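Local coordinates for protein yjcS (Bacillus subtilis, PDB 1Q8B) that is of uncharacterised function but, as a dimeric member of the antibiotic biosynthesis monooxygenase family, may act as a small oxygenase, at residues K33-L38 / R61-W66; E39-K44 / K81-D86; I49-Y54 / K76-K81. All blocks are in the same frame, centred on the assembly; numbering follows the deposited sequence.

Contact 1 of 3, residues K33-L38 / R61-W66; sequences KEFKKL and RKIMLW
F35 lays one face of its ring against I63, joining helix 28-42 to strand 62-69 in the ferredoxin-like alpha/beta fold of the dimeric alpha-beta barrel class, where helices pack on one side of an antiparallel sheet. Going along the helix, E34, beyond contact distance of the strand, has OE2 paired with K37 NZ at 3.3 Å and OE1 bonded to Q90, near the end of helix 82-88. F35 carries the contact. Its CG sits beside the backbone N (chi1 -85°), which sends the ring toward the strand, where the side chain of I63 comes from the opposite direction. The methyl I63 CD1 stands 3.9 Å from the ring centroid, only 19° off the normal, a CH-pi contact displaced toward the CD1-CE1 rim. L65 adds a looser touch, its CD2 lying 4.4 Å from F35 CD2 and approaching obliquely. L20 of the neighbouring strand 13-22 also meets the phenyl, so the ring spans two strands of the sheet. K36 follows, its NZ tied to the carbonyl of A53 and the carboxylate of E39. L38 also points toward the strand but instead packs on helix 82-88 through H83, T84 and V87. The closest approach is purely apolar: F35 CE1 to I63 CD1, 3.7 Å.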
loop_
_atom_site.group_PDB
_atom_site.type_symbol
_atom_site.label_atom_id
_atom_site.label_comp_id
_atom_site.label_asym_id
_atom_site.label_seq_id
_atom_site.Cartn_x
_atom_site.Cartn_y
_atom_site.Cartn_z
ATOM N N LYS A 33 -13.341 6.871 -15.600
ATOM C CA LYS A 33 -12.081 7.277 -16.221
ATOM C C LYS A 33 -10.962 7.190 -15.197
ATOM O O LYS A 33 -9.840 6.802 -15.522
ATOM C CB LYS A 33 -12.170 8.704 -16.766
ATOM C CG LYS A 33 -12.889 8.800 -18.098
ATOM C CD LYS A 33 -12.895 10.227 -18.624
ATOM C CE LYS A 33 -13.467 10.290 -20.037
ATOM N NZ LYS A 33 -14.855 9.747 -20.119
ATOM N N GLU A 34 -11.275 7.551 -13.956
ATOM C CA GLU A 34 -10.296 7.494 -12.878
ATOM C C GLU A 34 -9.944 6.047 -12.602
ATOM O O GLU A 34 -8.786 5.718 -12.340
ATOM C CB GLU A 34 -10.846 8.151 -11.609
ATOM C CG GLU A 34 -10.713 9.653 -11.621
ATOM C CD GLU A 34 -9.272 10.091 -11.849
ATOM O OE1 GLU A 34 -8.428 9.869 -10.953
ATOM O OE2 GLU A 34 -8.984 10.647 -12.932
ATOM N N PHE A 35 -10.946 5.174 -12.667
ATOM C CA PHE A 35 -10.692 3.763 -12.436
ATOM C C PHE A 35 -9.923 3.132 -13.596
ATOM O O PHE A 35 -9.158 2.190 -13.398
ATOM C CB PHE A 35 -12.002 3.023 -12.157
ATOM C CG PHE A 35 -12.426 3.098 -10.720
ATOM C CD1 PHE A 35 -13.037 4.237 -10.216
ATOM C CD2 PHE A 35 -12.128 2.063 -9.846
ATOM C CE1 PHE A 35 -13.335 4.346 -8.870
ATOM C CE2 PHE A 35 -12.423 2.163 -8.501
ATOM C CZ PHE A 35 -13.024 3.306 -8.011
ATOM N N LYS A 36 -10.106 3.655 -14.803
ATOM C CA LYS A 36 -9.375 3.118 -15.939
ATOM C C LYS A 36 -7.912 3.525 -15.847
ATOM O O LYS A 36 -7.024 2.749 -16.188
ATOM C CB LYS A 36 -9.995 3.596 -17.250
ATOM C CG LYS A 36 -11.311 2.891 -17.551
ATOM C CD LYS A 36 -11.098 1.379 -17.594
ATOM C CE LYS A 36 -12.397 0.595 -17.558
ATOM N NZ LYS A 36 -12.098 -0.868 -17.540
ATOM N N LYS A 37 -7.650 4.739 -15.371
ATOM C CA LYS A 37 -6.269 5.178 -15.224
ATOM C C LYS A 37 -5.622 4.330 -14.137
ATOM O O LYS A 37 -4.475 3.890 -14.274
ATOM C CB LYS A 37 -6.202 6.656 -14.847
ATOM C CG LYS A 37 -6.758 7.593 -15.920
ATOM C CD LYS A 37 -6.242 9.018 -15.757
ATOM C CE LYS A 37 -6.531 9.564 -14.367
ATOM N NZ LYS A 37 -5.885 10.895 -14.140
ATOM N N LEU A 38 -6.367 4.097 -13.056
ATOM C CA LEU A 38 -5.871 3.276 -11.952
ATOM C C LEU A 38 -5.591 1.866 -12.457
ATOM O O LEU A 38 -4.558 1.283 -12.140
ATOM C CB LEU A 38 -6.895 3.213 -10.818
ATOM C CG LEU A 38 -6.543 2.250 -9.680
ATOM C CD1 LEU A 38 -5.258 2.701 -8.993
ATOM C CD2 LEU A 38 -7.693 2.195 -8.690
ATOM N N ARG A 61 -25.083 2.389 -9.239
ATOM C CA ARG A 61 -24.038 3.236 -8.668
ATOM C C ARG A 61 -23.036 2.333 -7.940
ATOM O O ARG A 61 -22.766 2.504 -6.743
ATOM C CB ARG A 61 -24.638 4.267 -7.703
ATOM C CG ARG A 61 -25.525 5.296 -8.392
ATOM C CD ARG A 61 -24.726 6.180 -9.338
ATOM N NE ARG A 61 -23.913 7.154 -8.613
ATOM C CZ ARG A 61 -23.169 8.090 -9.194
ATOM N NH1 ARG A 61 -23.131 8.183 -10.520
ATOM N NH2 ARG A 61 -22.461 8.930 -8.452
ATOM N N LYS A 62 -22.509 1.354 -8.676
ATOM C CA LYS A 62 -21.539 0.406 -8.137
ATOM C C LYS A 62 -20.486 0.085 -9.184
ATOM O O LYS A 62 -20.735 0.208 -10.386
ATOM C CB LYS A 62 -22.232 -0.888 -7.705
ATOM C CG LYS A 62 -23.107 -0.760 -6.467
ATOM C CD LYS A 62 -23.893 -2.038 -6.236
ATOM C CE LYS A 62 -24.589 -2.009 -4.891
ATOM N NZ LYS A 62 -25.305 -0.725 -4.703
ATOM N N ILE A 63 -19.308 -0.320 -8.717
ATOM C CA ILE A 63 -18.200 -0.668 -9.593
ATOM C C ILE A 63 -17.664 -2.016 -9.145
ATOM O O ILE A 63 -17.480 -2.249 -7.952
ATOM C CB ILE A 63 -17.074 0.386 -9.518
ATOM C CG1 ILE A 63 -17.592 1.728 -10.046
ATOM C CG2 ILE A 63 -15.864 -0.074 -10.325
ATOM C CD1 ILE A 63 -16.618 2.867 -9.878
HETATM N N MSE A 64 -17.414 -2.901 -10.102
HETATM C CA MSE A 64 -16.908 -4.224 -9.785
HETATM C C MSE A 64 -15.416 -4.353 -10.069
HETATM O O MSE A 64 -14.924 -3.811 -11.061
HETATM C CB MSE A 64 -17.666 -5.272 -10.589
HETATM C CG MSE A 64 -17.383 -6.696 -10.155
HETATM SE SE MSE A 64 -18.283 -7.254 -8.516
HETATM C CE MSE A 64 -20.072 -6.643 -8.936
ATOM N N LEU A 65 -14.703 -5.072 -9.199
ATOM C CA LEU A 65 -13.266 -5.280 -9.375
ATOM C C LEU A 65 -12.901 -6.761 -9.424
ATOM O O LEU A 65 -13.314 -7.546 -8.573
ATOM C CB LEU A 65 -12.469 -4.618 -8.237
ATOM C CG LEU A 65 -12.606 -3.113 -7.949
ATOM C CD1 LEU A 65 -11.730 -2.759 -6.744
ATOM C CD2 LEU A 65 -12.191 -2.286 -9.170
ATOM N N TRP A 66 -12.134 -7.129 -10.445
ATOM C CA TRP A 66 -11.650 -8.498 -10.627
ATOM C C TRP A 66 -10.150 -8.370 -10.438
ATOM O O TRP A 66 -9.502 -7.652 -11.200
ATOM C CB TRP A 66 -11.923 -9.007 -12.049
ATOM C CG TRP A 66 -13.369 -9.272 -12.366
ATOM C CD1 TRP A 66 -14.398 -9.396 -11.475
ATOM C CD2 TRP A 66 -13.932 -9.518 -13.664
ATOM N NE1 TRP A 66 -15.562 -9.707 -12.137
ATOM C CE2 TRP A 66 -15.307 -9.786 -13.482
ATOM C CE3 TRP A 66 -13.407 -9.537 -14.963
ATOM C CZ2 TRP A 66 -16.170 -10.070 -14.553
ATOM C CZ3 TRP A 66 -14.267 -9.823 -16.032
ATOM C CH2 TRP A 66 -15.632 -10.085 -15.815
#

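Contact 2 of 3, residues E39-K44 / K81-D86; sequences EEETNK and KKHTID
K44 NZ donates to E41 OE2 at 2.8 Å, and the glutamate held this way presses its CB onto the imidazole of H83. K44 NZ also has a long pairing with E40, making a three-residue salt-bridge network in the 39-44 segment. This is helix-to-helix packing on the outer layer of the ferredoxin-like fold: the C-terminal part of the long helix lies beside the start of helix 82-88, with H83 wedged between.

The lysine meets OE2 on the syn side, 19° out of the carboxylate plane. E41 bends back at chi2, so its carboxylate turns to K44 while its CB stays over the ring, 3.7 Å from the H83 centroid and 17° off the normal. K81 CB covers the opposite imidazole face, 3.5 Å above the plane, so the ring is sandwiched between two aliphatic carbons. With CG lodged between the backbone N and the carbonyl carbon (chi1 55°), H83 holds its ring across the gap to the long helix. T42 reaches it obliquely, CG2 being 3.9 Å from H83 CD2.

Both ring nitrogens have partners: NE2 bonds to E45 OE1, and ND1 meets a water that also lies near E41 OE1, although that second separation is too short to trust. K81 NZ bonds to V95 O and the backbone N of K82 to E94 OE1, both on the second subunit. The water oxygen lies 2.9 Å from H83 ND1.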
loop_
_atom_site.group_PDB
_atom_site.type_symbol
_atom_site.label_atom_id
_atom_site.label_comp_id
_atom_site.label_asym_id
_atom_site.label_seq_id
_atom_site.Cartn_x
_atom_site.Cartn_y
_atom_site.Cartn_z
ATOM N N GLU A 39 -6.521 1.330 -13.246
ATOM C CA GLU A 39 -6.376 -0.007 -13.802
ATOM C C GLU A 39 -5.112 -0.103 -14.642
ATOM O O GLU A 39 -4.368 -1.083 -14.565
ATOM C CB GLU A 39 -7.594 -0.371 -14.664
ATOM C CG GLU A 39 -7.366 -1.604 -15.531
ATOM C CD GLU A 39 -8.644 -2.188 -16.113
ATOM O OE1 GLU A 39 -8.541 -3.084 -16.978
ATOM O OE2 GLU A 39 -9.746 -1.767 -15.704
ATOM N N GLU A 40 -4.865 0.926 -15.442
ATOM C CA GLU A 40 -3.692 0.933 -16.297
ATOM C C GLU A 40 -2.393 0.907 -15.502
ATOM O O GLU A 40 -1.463 0.169 -15.838
ATOM C CB GLU A 40 -3.708 2.158 -17.204
ATOM C CG GLU A 40 -2.688 2.056 -18.310
ATOM C CD GLU A 40 -2.633 3.301 -19.153
ATOM O OE1 GLU A 40 -3.699 3.714 -19.666
ATOM O OE2 GLU A 40 -1.521 3.858 -19.301
ATOM N N GLU A 41 -2.331 1.706 -14.445
ATOM C CA GLU A 41 -1.133 1.764 -13.621
ATOM C C GLU A 41 -0.930 0.553 -12.706
ATOM O O GLU A 41 0.205 0.105 -12.525
ATOM C CB GLU A 41 -1.121 3.059 -12.789
ATOM C CG GLU A 41 -0.818 4.314 -13.605
ATOM C CD GLU A 41 0.451 4.167 -14.448
ATOM O OE1 GLU A 41 1.560 4.114 -13.867
ATOM O OE2 GLU A 41 0.333 4.094 -15.696
ATOM N N THR A 42 -2.005 0.003 -12.140
ATOM C CA THR A 42 -1.826 -1.144 -11.247
ATOM C C THR A 42 -1.461 -2.419 -12.011
ATOM O O THR A 42 -0.826 -3.314 -11.452
ATOM C CB THR A 42 -3.071 -1.396 -10.311
ATOM O OG1 THR A 42 -4.005 -2.260 -10.952
ATOM C CG2 THR A 42 -3.764 -0.104 -9.973
ATOM N N ASN A 43 -1.835 -2.512 -13.286
ATOM C CA ASN A 43 -1.469 -3.693 -14.067
ATOM C C ASN A 43 0.034 -3.707 -14.324
ATOM O O ASN A 43 0.600 -4.730 -14.695
ATOM C CB ASN A 43 -2.219 -3.739 -15.399
ATOM C CG ASN A 43 -3.565 -4.436 -15.285
ATOM O OD1 ASN A 43 -4.611 -3.791 -15.255
ATOM N ND2 ASN A 43 -3.541 -5.761 -15.205
ATOM N N LYS A 44 0.676 -2.564 -14.119
ATOM C CA LYS A 44 2.117 -2.456 -14.309
ATOM C C LYS A 44 2.865 -2.795 -13.022
ATOM O O LYS A 44 4.083 -2.966 -13.045
ATOM C CB LYS A 44 2.505 -1.043 -14.740
ATOM C CG LYS A 44 1.967 -0.598 -16.087
ATOM C CD LYS A 44 2.320 0.866 -16.302
ATOM C CE LYS A 44 1.705 1.441 -17.557
ATOM N NZ LYS A 44 1.956 2.914 -17.621
ATOM N N LYS A 81 1.151 2.528 -3.285
ATOM C CA LYS A 81 1.458 3.204 -4.543
ATOM C C LYS A 81 0.721 4.532 -4.610
ATOM O O LYS A 81 -0.421 4.636 -4.163
ATOM C CB LYS A 81 1.023 2.345 -5.729
ATOM C CG LYS A 81 1.593 0.942 -5.743
ATOM C CD LYS A 81 3.094 0.956 -5.865
ATOM C CE LYS A 81 3.611 -0.447 -6.087
ATOM N NZ LYS A 81 5.100 -0.474 -6.167
ATOM N N LYS A 82 1.368 5.544 -5.177
ATOM C CA LYS A 82 0.754 6.858 -5.287
ATOM C C LYS A 82 -0.460 6.863 -6.214
ATOM O O LYS A 82 -1.419 7.587 -5.964
ATOM C CB LYS A 82 1.767 7.887 -5.790
ATOM C CG LYS A 82 1.147 9.260 -5.994
ATOM C CD LYS A 82 2.075 10.239 -6.696
ATOM C CE LYS A 82 1.387 11.592 -6.846
ATOM N NZ LYS A 82 0.978 12.110 -5.499
ATOM N N HIS A 83 -0.423 6.070 -7.285
ATOM C CA HIS A 83 -1.555 6.037 -8.210
ATOM C C HIS A 83 -2.799 5.478 -7.533
ATOM O O HIS A 83 -3.925 5.827 -7.891
ATOM C CB HIS A 83 -1.231 5.242 -9.495
ATOM C CG HIS A 83 -0.755 3.840 -9.261
ATOM N ND1 HIS A 83 0.535 3.438 -9.539
ATOM C CD2 HIS A 83 -1.405 2.736 -8.820
ATOM C CE1 HIS A 83 0.659 2.148 -9.280
ATOM N NE2 HIS A 83 -0.504 1.699 -8.843
ATOM N N THR A 84 -2.594 4.622 -6.540
ATOM C CA THR A 84 -3.710 4.054 -5.805
ATOM C C THR A 84 -4.228 5.094 -4.817
ATOM O O THR A 84 -5.421 5.381 -4.774
ATOM C CB THR A 84 -3.283 2.806 -5.036
ATOM O OG1 THR A 84 -2.772 1.836 -5.957
ATOM C CG2 THR A 84 -4.461 2.214 -4.294
ATOM N N ILE A 85 -3.323 5.675 -4.035
ATOM C CA ILE A 85 -3.701 6.680 -3.045
ATOM C C ILE A 85 -4.375 7.900 -3.684
ATOM O O ILE A 85 -5.265 8.508 -3.085
ATOM C CB ILE A 85 -2.469 7.128 -2.228
ATOM C CG1 ILE A 85 -1.933 5.943 -1.425
ATOM C CG2 ILE A 85 -2.839 8.266 -1.296
ATOM C CD1 ILE A 85 -0.584 6.193 -0.779
ATOM N N ASP A 86 -3.961 8.253 -4.899
ATOM C CA ASP A 86 -4.554 9.389 -5.600
ATOM C C ASP A 86 -6.065 9.209 -5.785
ATOM O O ASP A 86 -6.838 10.143 -5.590
ATOM C CB ASP A 86 -3.890 9.573 -6.967
ATOM C CG ASP A 86 -2.559 10.301 -6.883
ATOM O OD1 ASP A 86 -1.831 10.324 -7.902
ATOM O OD2 ASP A 86 -2.250 10.861 -5.805
HETATM O O HOH W 1 1.991 4.804 -11.585
#

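Contact 3 of 3, residues I49-Y54 / K76-K81; sequences ITFHAY and KIHFTK
The rings of F51 and H78 meet at a slant, their planes 48° apart and their centroids separated by 5.8 Å, an oblique aromatic pair that is neither stacked nor T-shaped. It lies in the buried layer between sheet and helices of the ferredoxin-like fold, joining strand 48-55, outermost in this chain's sheet, to the end of helix 72-78. The touch is light: F51 CE1 and H78 NE2, at 4.3 Å, are the nearest atoms.

Both side chains reach inward with CG anti to the backbone N (chi1 -174° in F51, likewise in H78), bridging an 11.0 Å gap between F51 CA and H78 CA. Further contacts pin each ring. F51 lies against E39, T42 and N43 of the long helix region and against E67 of the adjacent strand. H78 packs on T42 as well and meets the ring of W69, while its ND1 bonds to E45 OE1, which satisfies that nitrogen within the core. H78 also covers its own neighbour: CD2 stands over the centre of the F79 ring, 3.7 Å above the plane.

I49 and T50 both face I68 in a classic beta bulge just before F51. Beyond H78 the helix ends in a turn that leads to the next helix. T80 and K81 there bond to V95 of the second subunit, tying this corner of the fold to the dimer interface. I77 O takes two donors from this turn, T80 N at 2.9 Å and T80 OG1 at 2.7 Å, the hydroxyl arriving in the carbonyl plane on a lone pair with a C=O...O angle of 133°.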
loop_
_atom_site.group_PDB
_atom_site.type_symbol
_atom_site.label_atom_id
_atom_site.label_comp_id
_atom_site.label_asym_id
_atom_site.label_seq_id
_atom_site.Cartn_x
_atom_site.Cartn_y
_atom_site.Cartn_z
ATOM N N ILE A 49 -1.120 -9.697 -11.202
ATOM C CA ILE A 49 -1.313 -10.622 -12.314
ATOM C C ILE A 49 -2.416 -10.009 -13.182
ATOM O O ILE A 49 -2.266 -9.905 -14.394
ATOM C CB ILE A 49 -1.725 -12.034 -11.818
ATOM C CG1 ILE A 49 -0.544 -12.699 -11.115
ATOM C CG2 ILE A 49 -2.171 -12.899 -12.987
ATOM C CD1 ILE A 49 -0.888 -14.012 -10.433
ATOM N N THR A 50 -3.521 -9.598 -12.565
ATOM C CA THR A 50 -4.598 -8.948 -13.304
ATOM C C THR A 50 -5.390 -7.997 -12.402
ATOM O O THR A 50 -5.497 -8.201 -11.195
ATOM C CB THR A 50 -5.606 -9.966 -13.945
ATOM O OG1 THR A 50 -6.355 -10.623 -12.919
ATOM C CG2 THR A 50 -4.885 -11.005 -14.766
ATOM N N PHE A 51 -5.919 -6.941 -13.004
ATOM C CA PHE A 51 -6.731 -5.964 -12.300
ATOM C C PHE A 51 -7.647 -5.364 -13.352
ATOM O O PHE A 51 -7.178 -4.832 -14.357
ATOM C CB PHE A 51 -5.875 -4.851 -11.688
ATOM C CG PHE A 51 -6.657 -3.888 -10.820
ATOM C CD1 PHE A 51 -6.723 -4.065 -9.441
ATOM C CD2 PHE A 51 -7.338 -2.810 -11.388
ATOM C CE1 PHE A 51 -7.453 -3.181 -8.636
ATOM C CE2 PHE A 51 -8.071 -1.921 -10.593
ATOM C CZ PHE A 51 -8.128 -2.105 -9.215
ATOM N N HIS A 52 -8.951 -5.461 -13.129
ATOM C CA HIS A 52 -9.911 -4.921 -14.080
ATOM C C HIS A 52 -11.099 -4.340 -13.333
ATOM O O HIS A 52 -11.624 -4.954 -12.406
ATOM C CB HIS A 52 -10.370 -6.026 -15.041
ATOM C CG HIS A 52 -11.262 -5.546 -16.146
ATOM N ND1 HIS A 52 -10.893 -4.547 -17.021
ATOM C CD2 HIS A 52 -12.501 -5.941 -16.527
ATOM C CE1 HIS A 52 -11.865 -4.348 -17.893
ATOM N NE2 HIS A 52 -12.852 -5.180 -17.616
ATOM N N ALA A 53 -11.512 -3.148 -13.738
ATOM C CA ALA A 53 -12.635 -2.473 -13.108
ATOM C C ALA A 53 -13.714 -2.185 -14.149
ATOM O O ALA A 53 -13.401 -1.845 -15.291
ATOM C CB ALA A 53 -12.164 -1.167 -12.471
ATOM N N TYR A 54 -14.980 -2.334 -13.760
ATOM C CA TYR A 54 -16.075 -2.056 -14.673
ATOM C C TYR A 54 -17.324 -1.718 -13.870
ATOM O O TYR A 54 -17.511 -2.199 -12.751
ATOM C CB TYR A 54 -16.310 -3.246 -15.615
ATOM C CG TYR A 54 -17.077 -4.393 -15.017
ATOM C CD1 TYR A 54 -18.473 -4.387 -14.992
ATOM C CD2 TYR A 54 -16.409 -5.493 -14.489
ATOM C CE1 TYR A 54 -19.192 -5.459 -14.453
ATOM C CE2 TYR A 54 -17.108 -6.564 -13.952
ATOM C CZ TYR A 54 -18.501 -6.544 -13.934
ATOM O OH TYR A 54 -19.187 -7.607 -13.391
ATOM N N LYS A 76 -1.146 -5.280 -0.375
ATOM C CA LYS A 76 -0.758 -4.227 0.549
ATOM C C LYS A 76 0.174 -3.232 -0.137
ATOM O O LYS A 76 0.025 -2.023 0.034
ATOM C CB LYS A 76 -0.101 -4.842 1.790
ATOM C CG LYS A 76 -1.125 -5.536 2.682
ATOM C CD LYS A 76 -0.507 -6.338 3.811
ATOM C CE LYS A 76 -1.605 -6.938 4.681
ATOM N NZ LYS A 76 -1.078 -7.899 5.689
ATOM N N ILE A 77 1.124 -3.741 -0.922
ATOM C CA ILE A 77 2.053 -2.877 -1.658
ATOM C C ILE A 77 1.246 -1.977 -2.594
ATOM O O ILE A 77 1.543 -0.791 -2.749
ATOM C CB ILE A 77 3.065 -3.712 -2.480
ATOM C CG1 ILE A 77 4.129 -4.294 -1.547
ATOM C CG2 ILE A 77 3.720 -2.852 -3.543
ATOM C CD1 ILE A 77 5.065 -5.268 -2.210
ATOM N N HIS A 78 0.223 -2.560 -3.210
ATOM C CA HIS A 78 -0.667 -1.837 -4.109
ATOM C C HIS A 78 -1.229 -0.574 -3.454
ATOM O O HIS A 78 -1.301 0.480 -4.089
ATOM C CB HIS A 78 -1.824 -2.754 -4.521
ATOM C CG HIS A 78 -2.979 -2.042 -5.161
ATOM N ND1 HIS A 78 -2.857 -1.302 -6.319
ATOM C CD2 HIS A 78 -4.288 -1.991 -4.821
ATOM C CE1 HIS A 78 -4.041 -0.827 -6.664
ATOM N NE2 HIS A 78 -4.928 -1.231 -5.772
ATOM N N PHE A 79 -1.628 -0.677 -2.190
ATOM C CA PHE A 79 -2.203 0.472 -1.507
ATOM C C PHE A 79 -1.199 1.505 -1.026
ATOM O O PHE A 79 -1.595 2.516 -0.447
ATOM C CB PHE A 79 -3.092 0.024 -0.345
ATOM C CG PHE A 79 -4.332 -0.679 -0.789
ATOM C CD1 PHE A 79 -4.413 -2.063 -0.753
ATOM C CD2 PHE A 79 -5.398 0.042 -1.316
ATOM C CE1 PHE A 79 -5.541 -2.723 -1.241
ATOM C CE2 PHE A 79 -6.533 -0.611 -1.808
ATOM C CZ PHE A 79 -6.599 -1.995 -1.770
ATOM N N THR A 80 0.090 1.261 -1.258
ATOM C CA THR A 80 1.110 2.230 -0.871
ATOM C C THR A 80 1.496 3.043 -2.108
ATOM O O THR A 80 2.089 4.114 -1.997
ATOM C CB THR A 80 2.380 1.558 -0.318
ATOM O OG1 THR A 80 3.082 0.907 -1.383
ATOM C CG2 THR A 80 2.027 0.546 0.756
ATOM N N LYS A 81 1.151 2.528 -3.285
ATOM C CA LYS A 81 1.458 3.204 -4.543
ATOM C C LYS A 81 0.721 4.532 -4.610
ATOM O O LYS A 81 -0.421 4.636 -4.163
ATOM C CB LYS A 81 1.023 2.345 -5.729
ATOM C CG LYS A 81 1.593 0.942 -5.743
ATOM C CD LYS A 81 3.094 0.956 -5.865
ATOM C CE LYS A 81 3.611 -0.447 -6.087
ATOM N NZ LYS A 81 5.100 -0.474 -6.167
#

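How the contacts relate
From the N terminus, helix 28-42 supplies the first half of contact 1 and, nearly two turns further on, that of contact 2; strand 48-55 then begins contact 3. Contact 1 closes first, when the chain returns along strand 62-69. Contact 3 closes next at 76-81, and contact 2 last at 81-86, with K81 common to both. Contact 3 therefore nests within the loop of contact 2, while contact 1 crosses both. Together they tie the long helix to the sheet on one side and to helices 72-78 and 82-88. Direct bonds join contacts 2 and 3: T84 OG1 with H78 O, and E39 OE1 with H52 ND1.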